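Stage II sporulation protein SA (Bacillus subtilis, PDB 3O6Q) acts as the toxin of a type II toxin-antitoxin system, killing the cell during sporulation unless its cognate antitoxin SpoIISB neutralises it. Local coordinates at residues 27-32 against 135-140; 39-44 against 48-53; 70-73 against 77-80; 111-116 against 120-125. One frame throughout, in Å; residues are numbered along the deposited sequence.

Contact 1 of 4, residues 27-32 against 135-140; sequences KTYQYL and YLLFTS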
loop_
_atom_site.group_PDB
_atom_site.type_symbol
_atom_site.label_atom_id
_atom_site.label_comp_id
_atom_site.label_asym_id
_atom_site.label_seq_id
_atom_site.Cartn_x
_atom_site.Cartn_y
_atom_site.Cartn_z
ATOM N N LYS A 27 3.963 4.126 5.864
ATOM C CA LYS A 27 5.297 3.902 6.445
ATOM C C LYS A 27 5.373 2.647 7.306
ATOM O O LYS A 27 6.278 1.835 7.179
ATOM C CB LYS A 27 5.713 5.103 7.304
ATOM C CG LYS A 27 6.196 6.291 6.499
ATOM C CD LYS A 27 6.330 7.521 7.326
ATOM C CE LYS A 27 7.517 7.434 8.262
ATOM N NZ LYS A 27 7.596 8.739 8.985
ATOM N N THR A 28 4.429 2.487 8.204
ATOM C CA THR A 28 4.356 1.269 9.003
ATOM C C THR A 28 4.191 0.016 8.189
ATOM O O THR A 28 4.853 -0.973 8.442
ATOM C CB THR A 28 3.244 1.382 10.024
ATOM O OG1 THR A 28 3.551 2.521 10.853
ATOM C CG2 THR A 28 3.112 0.118 10.919
ATOM N N TYR A 29 3.283 0.046 7.216
ATOM C CA TYR A 29 2.999 -1.124 6.370
ATOM C C TYR A 29 4.286 -1.580 5.663
ATOM O O TYR A 29 4.649 -2.750 5.689
ATOM C CB TYR A 29 1.887 -0.736 5.387
ATOM C CG TYR A 29 1.582 -1.658 4.217
ATOM C CD1 TYR A 29 0.579 -2.618 4.284
ATOM C CD2 TYR A 29 2.206 -1.471 2.994
ATOM C CE1 TYR A 29 0.247 -3.427 3.169
ATOM C CE2 TYR A 29 1.871 -2.261 1.871
ATOM C CZ TYR A 29 0.917 -3.241 1.981
ATOM O OH TYR A 29 0.643 -4.048 0.900
ATOM N N GLN A 30 4.981 -0.633 5.055
ATOM C CA GLN A 30 6.188 -0.930 4.319
ATOM C C GLN A 30 7.269 -1.413 5.266
ATOM O O GLN A 30 7.989 -2.326 4.931
ATOM C CB GLN A 30 6.672 0.297 3.579
ATOM C CG GLN A 30 7.897 0.026 2.691
ATOM C CD GLN A 30 9.235 0.554 3.243
ATOM O OE1 GLN A 30 10.140 0.916 2.460
ATOM N NE2 GLN A 30 9.376 0.581 4.578
ATOM N N TYR A 31 7.380 -0.805 6.448
ATOM C CA TYR A 31 8.412 -1.206 7.388
ATOM C C TYR A 31 8.210 -2.646 7.799
ATOM O O TYR A 31 9.179 -3.450 7.856
ATOM C CB TYR A 31 8.437 -0.281 8.593
ATOM C CG TYR A 31 9.488 -0.656 9.619
ATOM C CD1 TYR A 31 10.748 -0.062 9.610
ATOM C CD2 TYR A 31 9.208 -1.570 10.613
ATOM C CE1 TYR A 31 11.712 -0.392 10.545
ATOM C CE2 TYR A 31 10.169 -1.920 11.545
ATOM C CZ TYR A 31 11.416 -1.328 11.505
ATOM O OH TYR A 31 12.345 -1.687 12.465
ATOM N N LEU A 32 6.953 -3.011 8.055
ATOM C CA LEU A 32 6.636 -4.398 8.447
ATOM C C LEU A 32 6.836 -5.391 7.300
ATOM O O LEU A 32 7.335 -6.473 7.491
ATOM C CB LEU A 32 5.237 -4.494 8.989
ATOM C CG LEU A 32 4.935 -3.757 10.298
ATOM C CD1 LEU A 32 3.406 -3.682 10.450
ATOM C CD2 LEU A 32 5.553 -4.453 11.491
ATOM N N TYR A 135 -9.322 -0.086 3.795
ATOM C CA TYR A 135 -9.805 -1.153 2.954
ATOM C C TYR A 135 -8.684 -1.617 2.027
ATOM O O TYR A 135 -8.402 -2.810 1.906
ATOM C CB TYR A 135 -11.003 -0.664 2.138
ATOM C CG TYR A 135 -11.326 -1.523 0.964
ATOM C CD1 TYR A 135 -12.043 -2.685 1.128
ATOM C CD2 TYR A 135 -10.914 -1.181 -0.305
ATOM C CE1 TYR A 135 -12.357 -3.481 0.065
ATOM C CE2 TYR A 135 -11.230 -1.980 -1.385
ATOM C CZ TYR A 135 -11.955 -3.138 -1.195
ATOM O OH TYR A 135 -12.297 -3.978 -2.260
ATOM N N LEU A 136 -8.031 -0.663 1.378
ATOM C CA LEU A 136 -7.008 -1.000 0.381
ATOM C C LEU A 136 -5.819 -1.679 1.028
ATOM O O LEU A 136 -5.364 -2.688 0.544
ATOM C CB LEU A 136 -6.608 0.245 -0.402
ATOM C CG LEU A 136 -7.738 0.740 -1.350
ATOM C CD1 LEU A 136 -7.443 2.088 -2.076
ATOM C CD2 LEU A 136 -8.090 -0.383 -2.376
ATOM N N LEU A 137 -5.341 -1.145 2.147
ATOM C CA LEU A 137 -4.183 -1.721 2.809
ATOM C C LEU A 137 -4.541 -3.079 3.362
ATOM O O LEU A 137 -3.797 -4.047 3.206
ATOM C CB LEU A 137 -3.691 -0.830 3.943
ATOM C CG LEU A 137 -2.950 0.428 3.504
ATOM C CD1 LEU A 137 -2.763 1.328 4.707
ATOM C CD2 LEU A 137 -1.621 0.057 2.815
ATOM N N PHE A 138 -5.664 -3.174 4.045
ATOM C CA PHE A 138 -5.941 -4.429 4.684
ATOM C C PHE A 138 -6.335 -5.514 3.716
ATOM O O PHE A 138 -6.002 -6.663 3.952
ATOM C CB PHE A 138 -6.893 -4.246 5.859
ATOM C CG PHE A 138 -6.179 -3.676 7.078
ATOM C CD1 PHE A 138 -5.586 -4.524 7.994
ATOM C CD2 PHE A 138 -5.982 -2.333 7.214
ATOM C CE1 PHE A 138 -4.864 -4.018 9.059
ATOM C CE2 PHE A 138 -5.251 -1.826 8.277
ATOM C CZ PHE A 138 -4.689 -2.658 9.189
ATOM N N THR A 139 -6.975 -5.168 2.577
ATOM C CA THR A 139 -7.228 -6.185 1.568
ATOM C C THR A 139 -5.953 -6.565 0.815
ATOM O O THR A 139 -5.765 -7.710 0.489
ATOM C CB THR A 139 -8.385 -5.838 0.622
ATOM O OG1 THR A 139 -8.097 -4.650 -0.164
ATOM C CG2 THR A 139 -9.619 -5.678 1.434
ATOM N N SER A 140 -5.083 -5.611 0.547
ATOM C CA SER A 140 -3.743 -5.915 0.036
ATOM C C SER A 140 -3.053 -6.996 0.809
ATOM O O SER A 140 -2.430 -7.879 0.235
ATOM C CB SER A 140 -2.859 -4.674 0.109
ATOM O OG SER A 140 -3.337 -3.726 -0.848
#

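Contact 2 of 4, residues 39-44 against 48-53; sequences HVYYGS and YAEGID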
loop_
_atom_site.group_PDB
_atom_site.type_symbol
_atom_site.label_atom_id
_atom_site.label_comp_id
_atom_site.label_asym_id
_atom_site.label_seq_id
_atom_site.Cartn_x
_atom_site.Cartn_y
_atom_site.Cartn_z
ATOM N N HIS A 39 3.793 -15.049 9.156
ATOM C CA HIS A 39 3.496 -16.392 9.660
ATOM C C HIS A 39 2.306 -16.960 8.877
ATOM O O HIS A 39 1.180 -16.479 9.005
ATOM C CB HIS A 39 3.140 -16.305 11.141
ATOM C CG HIS A 39 4.245 -15.776 12.008
ATOM N ND1 HIS A 39 4.804 -16.514 13.033
ATOM C CD2 HIS A 39 4.888 -14.583 12.014
ATOM C CE1 HIS A 39 5.736 -15.795 13.637
ATOM N NE2 HIS A 39 5.815 -14.622 13.030
ATOM N N VAL A 40 2.544 -17.988 8.065
ATOM C CA VAL A 40 1.492 -18.546 7.180
ATOM C C VAL A 40 0.892 -19.857 7.682
ATOM O O VAL A 40 1.579 -20.858 7.773
ATOM C CB VAL A 40 2.012 -18.748 5.763
ATOM C CG1 VAL A 40 0.971 -19.401 4.912
ATOM C CG2 VAL A 40 2.436 -17.381 5.191
ATOM N N TYR A 41 -0.402 -19.811 8.013
ATOM C CA TYR A 41 -1.181 -20.961 8.496
ATOM C C TYR A 41 -1.981 -21.512 7.334
ATOM O O TYR A 41 -2.647 -20.757 6.620
ATOM C CB TYR A 41 -2.166 -20.539 9.597
ATOM C CG TYR A 41 -1.543 -20.053 10.885
ATOM C CD1 TYR A 41 -1.786 -20.705 12.074
ATOM C CD2 TYR A 41 -0.701 -18.963 10.914
ATOM C CE1 TYR A 41 -1.216 -20.276 13.263
ATOM C CE2 TYR A 41 -0.110 -18.533 12.094
ATOM C CZ TYR A 41 -0.377 -19.191 13.255
ATOM O OH TYR A 41 0.177 -18.765 14.422
ATOM N N TYR A 42 -1.900 -22.823 7.147
ATOM C CA TYR A 42 -2.657 -23.533 6.104
ATOM C C TYR A 42 -3.073 -24.920 6.617
ATOM O O TYR A 42 -2.671 -25.349 7.707
ATOM C CB TYR A 42 -1.805 -23.679 4.838
ATOM C CG TYR A 42 -0.620 -24.588 5.085
ATOM C CD1 TYR A 42 -0.765 -25.977 4.992
ATOM C CD2 TYR A 42 0.618 -24.082 5.476
ATOM C CE1 TYR A 42 0.299 -26.847 5.252
ATOM C CE2 TYR A 42 1.689 -24.936 5.741
ATOM C CZ TYR A 42 1.523 -26.318 5.627
ATOM O OH TYR A 42 2.574 -27.170 5.885
ATOM N N GLY A 43 -3.855 -25.628 5.811
ATOM C CA GLY A 43 -4.306 -26.985 6.137
ATOM C C GLY A 43 -5.809 -27.117 6.192
ATOM O O GLY A 43 -6.334 -28.209 6.160
ATOM N N SER A 44 -6.501 -25.997 6.264
ATOM C CA SER A 44 -7.941 -25.994 6.367
ATOM C C SER A 44 -8.424 -24.556 6.309
ATOM O O SER A 44 -7.633 -23.626 6.378
ATOM C CB SER A 44 -8.386 -26.616 7.689
ATOM O OG SER A 44 -7.970 -25.811 8.773
ATOM N N TYR A 48 -6.291 -21.141 7.670
ATOM C CA TYR A 48 -6.227 -19.996 6.788
ATOM C C TYR A 48 -6.846 -18.783 7.472
ATOM O O TYR A 48 -6.251 -17.719 7.487
ATOM C CB TYR A 48 -6.956 -20.294 5.466
ATOM C CG TYR A 48 -6.588 -19.368 4.320
ATOM C CD1 TYR A 48 -5.711 -19.784 3.315
ATOM C CD2 TYR A 48 -7.085 -18.080 4.248
ATOM C CE1 TYR A 48 -5.339 -18.937 2.241
ATOM C CE2 TYR A 48 -6.718 -17.230 3.192
ATOM C CZ TYR A 48 -5.847 -17.671 2.185
ATOM O OH TYR A 48 -5.483 -16.840 1.121
ATOM N N ALA A 49 -8.051 -18.925 8.015
ATOM C CA ALA A 49 -8.729 -17.753 8.614
ATOM C C ALA A 49 -7.933 -17.202 9.810
ATOM O O ALA A 49 -7.852 -15.996 9.988
ATOM C CB ALA A 49 -10.175 -18.049 8.996
ATOM N N GLU A 50 -7.309 -18.101 10.580
ATOM C CA GLU A 50 -6.424 -17.737 11.693
ATOM C C GLU A 50 -5.203 -16.936 11.274
ATOM O O GLU A 50 -4.894 -15.918 11.886
ATOM C CB GLU A 50 -5.921 -18.974 12.405
ATOM C CG GLU A 50 -4.954 -18.633 13.517
ATOM C CD GLU A 50 -4.679 -19.771 14.452
ATOM O OE1 GLU A 50 -5.335 -20.832 14.331
ATOM O OE2 GLU A 50 -3.808 -19.595 15.319
ATOM N N GLY A 51 -4.511 -17.407 10.242
ATOM C CA GLY A 51 -3.402 -16.681 9.666
ATOM C C GLY A 51 -3.749 -15.306 9.118
ATOM O O GLY A 51 -2.991 -14.353 9.291
ATOM N N ILE A 52 -4.883 -15.183 8.444
ATOM C CA ILE A 52 -5.326 -13.883 7.980
ATOM C C ILE A 52 -5.643 -12.964 9.165
ATOM O O ILE A 52 -5.147 -11.843 9.218
ATOM C CB ILE A 52 -6.524 -14.032 7.053
ATOM C CG1 ILE A 52 -6.028 -14.656 5.737
ATOM C CG2 ILE A 52 -7.210 -12.722 6.903
ATOM C CD1 ILE A 52 -6.081 -13.779 4.514
ATOM N N ASP A 53 -6.427 -13.458 10.126
ATOM C CA ASP A 53 -6.636 -12.715 11.379
ATOM C C ASP A 53 -5.314 -12.262 12.067
ATOM O O ASP A 53 -5.235 -11.119 12.488
ATOM C CB ASP A 53 -7.489 -13.509 12.365
ATOM C CG ASP A 53 -7.993 -12.661 13.529
ATOM O OD1 ASP A 53 -8.669 -11.644 13.279
ATOM O OD2 ASP A 53 -7.710 -13.001 14.710
#

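Contact 3 of 4, residues 70-73 against 77-80; sequences CHYS and DKDR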
loop_
_atom_site.group_PDB
_atom_site.type_symbol
_atom_site.label_atom_id
_atom_site.label_comp_id
_atom_site.label_asym_id
_atom_site.label_seq_id
_atom_site.Cartn_x
_atom_site.Cartn_y
_atom_site.Cartn_z
ATOM N N CYS A 70 -14.166 -11.836 11.283
ATOM C CA CYS A 70 -15.350 -12.262 11.992
ATOM C C CYS A 70 -16.119 -13.259 11.142
ATOM O O CYS A 70 -16.279 -13.061 9.940
ATOM C CB CYS A 70 -16.221 -11.044 12.333
ATOM S SG CYS A 70 -15.473 -9.874 13.463
ATOM N N HIS A 71 -16.575 -14.341 11.767
ATOM C CA HIS A 71 -17.424 -15.293 11.080
ATOM C C HIS A 71 -18.664 -14.538 10.638
ATOM O O HIS A 71 -19.121 -13.632 11.333
ATOM C CB HIS A 71 -17.789 -16.467 11.998
ATOM C CG HIS A 71 -16.661 -17.437 12.224
ATOM N ND1 HIS A 71 -16.363 -18.453 11.339
ATOM C CD2 HIS A 71 -15.756 -17.537 13.234
ATOM C CE1 HIS A 71 -15.320 -19.134 11.791
ATOM N NE2 HIS A 71 -14.929 -18.594 12.934
ATOM N N TYR A 72 -19.174 -14.874 9.466
ATOM C CA TYR A 72 -20.384 -14.258 8.965
ATOM C C TYR A 72 -21.227 -15.317 8.240
ATOM O O TYR A 72 -21.672 -15.121 7.108
ATOM C CB TYR A 72 -20.032 -13.062 8.070
ATOM C CG TYR A 72 -21.225 -12.165 7.807
ATOM C CD1 TYR A 72 -21.635 -11.219 8.737
ATOM C CD2 TYR A 72 -21.954 -12.278 6.641
ATOM C CE1 TYR A 72 -22.750 -10.423 8.516
ATOM C CE2 TYR A 72 -23.057 -11.480 6.408
ATOM C CZ TYR A 72 -23.457 -10.553 7.348
ATOM O OH TYR A 72 -24.583 -9.776 7.109
ATOM N N SER A 73 -21.433 -16.435 8.943
ATOM C CA SER A 73 -22.169 -17.587 8.445
ATOM C C SER A 73 -23.555 -17.713 9.067
ATOM O O SER A 73 -24.570 -17.711 8.380
ATOM C CB SER A 73 -21.395 -18.866 8.781
ATOM O OG SER A 73 -20.140 -18.829 8.187
ATOM N N ASP A 77 -23.756 -15.048 14.130
ATOM C CA ASP A 77 -22.582 -14.297 13.680
ATOM C C ASP A 77 -22.965 -12.932 13.151
ATOM O O ASP A 77 -22.284 -11.932 13.405
ATOM C CB ASP A 77 -21.833 -15.046 12.563
ATOM C CG ASP A 77 -21.331 -16.406 12.998
ATOM O OD1 ASP A 77 -21.112 -16.580 14.208
ATOM O OD2 ASP A 77 -21.185 -17.293 12.125
ATOM N N LYS A 78 -24.058 -12.896 12.401
ATOM C CA LYS A 78 -24.489 -11.659 11.754
ATOM C C LYS A 78 -24.999 -10.676 12.814
ATOM O O LYS A 78 -24.580 -9.513 12.834
ATOM C CB LYS A 78 -25.557 -11.954 10.692
ATOM C CG LYS A 78 -25.089 -12.943 9.632
ATOM C CD LYS A 78 -26.071 -13.093 8.500
ATOM C CE LYS A 78 -25.496 -13.968 7.388
ATOM N NZ LYS A 78 -26.257 -13.769 6.119
ATOM N N ASP A 79 -25.855 -11.163 13.717
ATOM C CA ASP A 79 -26.427 -10.320 14.778
ATOM C C ASP A 79 -25.351 -9.778 15.715
ATOM O O ASP A 79 -25.400 -8.606 16.096
ATOM C CB ASP A 79 -27.498 -11.062 15.583
ATOM C CG ASP A 79 -28.715 -11.440 14.741
ATOM O OD1 ASP A 79 -28.905 -10.818 13.673
ATOM O OD2 ASP A 79 -29.472 -12.359 15.143
ATOM N N ARG A 80 -24.366 -10.603 16.049
ATOM C CA ARG A 80 -23.242 -10.149 16.848
ATOM C C ARG A 80 -22.623 -8.937 16.177
ATOM O O ARG A 80 -22.382 -7.918 16.810
ATOM C CB ARG A 80 -22.168 -11.231 16.974
ATOM C CG ARG A 80 -22.515 -12.438 17.842
ATOM C CD ARG A 80 -21.551 -13.585 17.616
ATOM N NE ARG A 80 -21.942 -14.766 18.396
ATOM C CZ ARG A 80 -21.955 -16.019 17.941
ATOM N NH1 ARG A 80 -21.634 -16.314 16.680
ATOM N NH2 ARG A 80 -22.317 -16.993 18.760
#

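Contact 4 of 4, residues 111-116 against 120-125; sequences IPFTIE and YVIKLT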
loop_
_atom_site.group_PDB
_atom_site.type_symbol
_atom_site.label_atom_id
_atom_site.label_comp_id
_atom_site.label_asym_id
_atom_site.label_seq_id
_atom_site.Cartn_x
_atom_site.Cartn_y
_atom_site.Cartn_z
ATOM N N ILE A 111 -16.003 -5.374 5.678
ATOM C CA ILE A 111 -15.571 -5.830 4.360
ATOM C C ILE A 111 -15.893 -7.303 4.257
ATOM O O ILE A 111 -15.256 -8.128 4.917
ATOM C CB ILE A 111 -14.068 -5.645 4.196
ATOM C CG1 ILE A 111 -13.614 -4.256 4.638
ATOM C CG2 ILE A 111 -13.663 -5.844 2.751
ATOM C CD1 ILE A 111 -12.084 -4.087 4.605
ATOM N N PRO A 112 -16.921 -7.642 3.477
ATOM C CA PRO A 112 -17.241 -9.070 3.347
ATOM C C PRO A 112 -16.074 -9.813 2.717
ATOM O O PRO A 112 -15.477 -9.342 1.755
ATOM C CB PRO A 112 -18.477 -9.089 2.423
ATOM C CG PRO A 112 -19.120 -7.740 2.623
ATOM C CD PRO A 112 -17.992 -6.770 2.954
ATOM N N PHE A 113 -15.768 -10.979 3.253
ATOM C CA PHE A 113 -14.615 -11.721 2.826
ATOM C C PHE A 113 -14.940 -13.209 2.842
ATOM O O PHE A 113 -15.616 -13.699 3.750
ATOM C CB PHE A 113 -13.470 -11.375 3.782
ATOM C CG PHE A 113 -12.210 -12.088 3.490
ATOM C CD1 PHE A 113 -11.521 -11.822 2.342
ATOM C CD2 PHE A 113 -11.705 -13.012 4.379
ATOM C CE1 PHE A 113 -10.331 -12.440 2.077
ATOM C CE2 PHE A 113 -10.512 -13.668 4.126
ATOM C CZ PHE A 113 -9.819 -13.380 2.968
ATOM N N THR A 114 -14.463 -13.923 1.824
ATOM C CA THR A 114 -14.820 -15.343 1.633
ATOM C C THR A 114 -13.580 -16.224 1.447
ATOM O O THR A 114 -12.783 -15.973 0.557
ATOM C CB THR A 114 -15.751 -15.501 0.421
ATOM O OG1 THR A 114 -16.824 -14.574 0.558
ATOM C CG2 THR A 114 -16.320 -16.890 0.320
ATOM N N ILE A 115 -13.425 -17.227 2.314
ATOM C CA ILE A 115 -12.377 -18.239 2.190
ATOM C C ILE A 115 -13.051 -19.536 1.761
ATOM O O ILE A 115 -13.880 -20.104 2.496
ATOM C CB ILE A 115 -11.597 -18.502 3.507
ATOM C CG1 ILE A 115 -11.002 -17.180 4.077
ATOM C CG2 ILE A 115 -10.523 -19.628 3.284
ATOM C CD1 ILE A 115 -10.366 -17.315 5.514
ATOM N N GLU A 116 -12.687 -19.988 0.565
ATOM C CA GLU A 116 -13.314 -21.127 -0.078
ATOM C C GLU A 116 -14.846 -21.024 -0.064
ATOM O O GLU A 116 -15.398 -20.277 -0.862
ATOM C CB GLU A 116 -12.777 -22.442 0.513
ATOM C CG GLU A 116 -11.359 -22.730 0.036
ATOM C CD GLU A 116 -10.730 -23.924 0.723
ATOM O OE1 GLU A 116 -11.459 -24.913 0.987
ATOM O OE2 GLU A 116 -9.504 -23.878 0.996
ATOM N N TYR A 120 -16.935 -14.512 5.921
ATOM C CA TYR A 120 -16.416 -13.745 7.014
ATOM C C TYR A 120 -16.610 -12.264 6.705
ATOM O O TYR A 120 -17.070 -11.894 5.610
ATOM C CB TYR A 120 -14.904 -14.012 7.197
ATOM C CG TYR A 120 -14.520 -15.431 7.550
ATOM C CD1 TYR A 120 -14.301 -15.783 8.865
ATOM C CD2 TYR A 120 -14.350 -16.407 6.571
ATOM C CE1 TYR A 120 -13.939 -17.065 9.217
ATOM C CE2 TYR A 120 -13.979 -17.721 6.915
ATOM C CZ TYR A 120 -13.773 -18.037 8.254
ATOM O OH TYR A 120 -13.403 -19.306 8.674
ATOM N N VAL A 121 -16.274 -11.427 7.689
ATOM C CA VAL A 121 -16.259 -9.997 7.502
ATOM C C VAL A 121 -15.017 -9.489 8.197
ATOM O O VAL A 121 -14.793 -9.794 9.339
ATOM C CB VAL A 121 -17.558 -9.343 8.048
ATOM C CG1 VAL A 121 -17.443 -7.847 8.078
ATOM C CG2 VAL A 121 -18.725 -9.729 7.189
ATOM N N ILE A 122 -14.164 -8.796 7.467
ATOM C CA ILE A 122 -13.039 -8.124 8.062
ATOM C C ILE A 122 -13.571 -6.829 8.694
ATOM O O ILE A 122 -13.997 -5.922 7.982
ATOM C CB ILE A 122 -11.961 -7.783 7.008
ATOM C CG1 ILE A 122 -11.395 -9.032 6.340
ATOM C CG2 ILE A 122 -10.781 -7.037 7.665
ATOM C CD1 ILE A 122 -10.826 -8.733 4.937
ATOM N N LYS A 123 -13.541 -6.757 10.020
ATOM C CA LYS A 123 -13.917 -5.564 10.759
ATOM C C LYS A 123 -12.737 -4.664 11.038
ATOM O O LYS A 123 -11.832 -5.065 11.752
ATOM C CB LYS A 123 -14.526 -5.969 12.092
ATOM C CG LYS A 123 -15.070 -4.826 12.956
ATOM C CD LYS A 123 -15.826 -5.380 14.147
ATOM C CE LYS A 123 -16.267 -4.284 15.112
ATOM N NZ LYS A 123 -16.851 -4.806 16.410
ATOM N N LEU A 124 -12.772 -3.442 10.507
ATOM C CA LEU A 124 -11.819 -2.372 10.864
ATOM C C LEU A 124 -12.488 -1.212 11.606
ATOM O O LEU A 124 -13.394 -0.553 11.064
ATOM C CB LEU A 124 -11.178 -1.784 9.620
ATOM C CG LEU A 124 -10.568 -2.765 8.603
ATOM C CD1 LEU A 124 -10.039 -1.965 7.448
ATOM C CD2 LEU A 124 -9.491 -3.671 9.214
ATOM N N THR A 125 -12.030 -0.937 12.827
ATOM C CA THR A 125 -12.484 0.226 13.590
ATOM C C THR A 125 -11.310 1.053 14.108
ATOM O O THR A 125 -10.181 0.579 14.163
ATOM C CB THR A 125 -13.285 -0.170 14.830
ATOM O OG1 THR A 125 -12.400 -0.834 15.733
ATOM C CG2 THR A 125 -14.472 -1.053 14.452
#

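Contact 1 of 4, residues 27-32 against 135-140
Tyr29, reaching out from helix 7-35, meets helix 132-148 at two residues one turn apart, Leu137 and Ser140. The helices stand well apart, with the CA atoms of Tyr29 and Leu137 8.0 Å from each other, and the phenol ring spans the gap. Its CG lies anti to the backbone N (chi1 168°), which swings the ring out from its own helix toward the other.

Leu137 comes first along the second helix, and it offers a single methyl. CD2 sits over the centre of one face of the Tyr29 ring, 3.8 Å from the centroid and 12° off the ring normal, a CH-pi contact. The same CD2 is 3.8 Å from Tyr29 CD1 and touches CG almost as closely, so the methyl is shared round the ring rather than pressed on one edge.

Thr139 looks to the second subunit, where its OG1 pairs with Gln30 OE1. Ser140, a turn on from Leu137, brings a carbon to the ring's polar end: its CB is 3.6 Å from Tyr29 OH. The serine hydroxyl is engaged at home, OG donating to Leu136 O at 2.7 Å. That carbonyl also takes the Ser140 backbone N-H, and the two donors arrive from opposite faces of its plane.

The phenol oxygen finds its hydrogen-bond partner in Tyr29 of the second subunit. Tyr29 thus does two jobs: its ring supplies apolar packing within the part of the toxin predicted to be cytoplasmic, while its buried hydroxyl is satisfied across the dimer interface, so intrachain packing and subunit pairing are joined through one side chain.

Contact 2 of 4, residues 39-44 against 48-53
Strand 39-42 runs back almost antiparallel to helix 48-53, at 160° with a closest axis approach of 6.5 Å, and the backbones come nearest at Tyr41 and Gly51, whose CA atoms are 5.0 Å apart.

That closeness depends on the helix being bare there. Gly51 presents only its backbone, and its CA lies 3.7 Å from Tyr41 CD2, with Tyr41 CB and CG nestled beside its N and CA. Glu50 covers a different part of the same ring. A chi1 of 177° and an extended chain send it outward from the helix, its CG over one face and its carboxylate slanting along the ring, the two planes 31° apart. Glu50 OE2 ends 3.4 Å from Tyr41 CE1. OE1 instead bonds to a backbone group of another protein's chain, probably the antitoxin, which also adds a strand alongside residues 39-42.

At the turn, Ser44 occupies the N-cap of helix 45-61, its OG bonded to Ala47 N. Its carbonyl O accepts a nearly straight bond from Tyr48 N at 3.1 Å, the first-turn bond of the helix, and Tyr48 CB rests 3.5 Å from the same oxygen. The side chain of Tyr48 then leads off to pack edge-to-face on Tyr145.

Strand and helix are therefore joined by the Ser44 cap, the first-turn backbone bond and close ring-on-backbone packing, while Glu50 divides its oxygens: OE1 to the partner protein, OE2 beside the ring, within weak reach of Lys54.

Contact 3 of 4, residues 70-73 against 77-80
Lys78 lays its aliphatic chain over one face of the Tyr72 ring, the two side chains crossing at about a right angle. Its CB is 3.9 Å from Tyr72 CE1. CG comes closer, 3.6 Å from CE1, and makes a CH-pi contact offset toward the rim of the ring. CD lies above the rim by the hydroxyl, 3.8 Å from Tyr72 CZ, and CE, still over the same face, reaches the other long edge, 3.6 Å from Tyr72 CE2. The chain stays extended beyond CG (chi3 174°), which carries it straight across. At the tip, NZ is 3.9 Å from Tyr72 CE2 but finds its charge partner in Asp96, whose OD2 also takes a hydrogen bond from the Tyr72 hydroxyl.

One residue earlier, Asp77 packs its CB 3.3 Å from His71 O. Its OD2 receives a weak bond, 3.3 Å long, from Ser73 N and pairs with Thr74 OG1 as well, while OD1 faces Arg80 in a salt bridge within the helix.

The contact folds helix 75-82 back onto the end of strand 66-71. Asp77 ties the connecting loop to the first turn, and one carboxylate, Asp96, holds the polar ends of both the lysine and the tyrosine, probably helping to keep the chain aligned over the ring.

Contact 4 of 4, residues 111-116 against 120-125
Phe113 and Tyr120 grip each other by two backbone bonds near the turn of the hairpin formed by strands 108-115 and 118-125. Tyr120 N lies 2.7 Å from Phe113 O, and Phe113 N 2.8 Å from Tyr120 O. Further along, Ile111 and Ile122 make the second hydrogen-bonded pair, with Ile122 N 2.9 Å from Ile111 O.

The tight side is the face carrying these four residues, which packs against helices 45-61 and 132-148. Phe113 stands its ring beside Ile122, whose CD1 is 3.9 Å from Phe113 CG. Ile115 CD1 lies 3.9 Å from Tyr120 CE2, and Ile111 CB is 4.1 Å from Ile122 CB.

On the other face Pro112 and Val121 form the non-hydrogen-bonded pair. Both are buried, yet their side chains touch only slightly across the ladder; Val121 CG1 comes instead to 3.7 Å from Ile111 N. The solvent side belongs to Thr114 and Lys123, turned away and partly exposed.

A proline at a non-hydrogen-bonded position costs the hairpin no bond to its partner strand. Apolar packing thus gathers on the helix-facing side, while the ladder continues outward, Phe113 to Ile115 pairing with a strand of another protein's chain.

Overall arrangement
Helix 7-35 opens the chain and supplies the first half of contact 1, which closes only after 102 further residues, when helix 132-148 arrives. The other three contacts all fall within that span, in series and without crossing. Contact 2 closes a short loop from strand 38-42 into helix 45-61, contact 3 another from strand 66-71 into helix 75-82, and contact 4 the hairpin 108-115/118-125. Contacts 3 and 4 share a sheet, with Cys70 and Val121 on neighbouring strands. Ala49 and Ile52 of contact 2 pack on the hairpin's inner face, and Tyr135 and Phe138 of contact 1 cover Ile111 and Leu124.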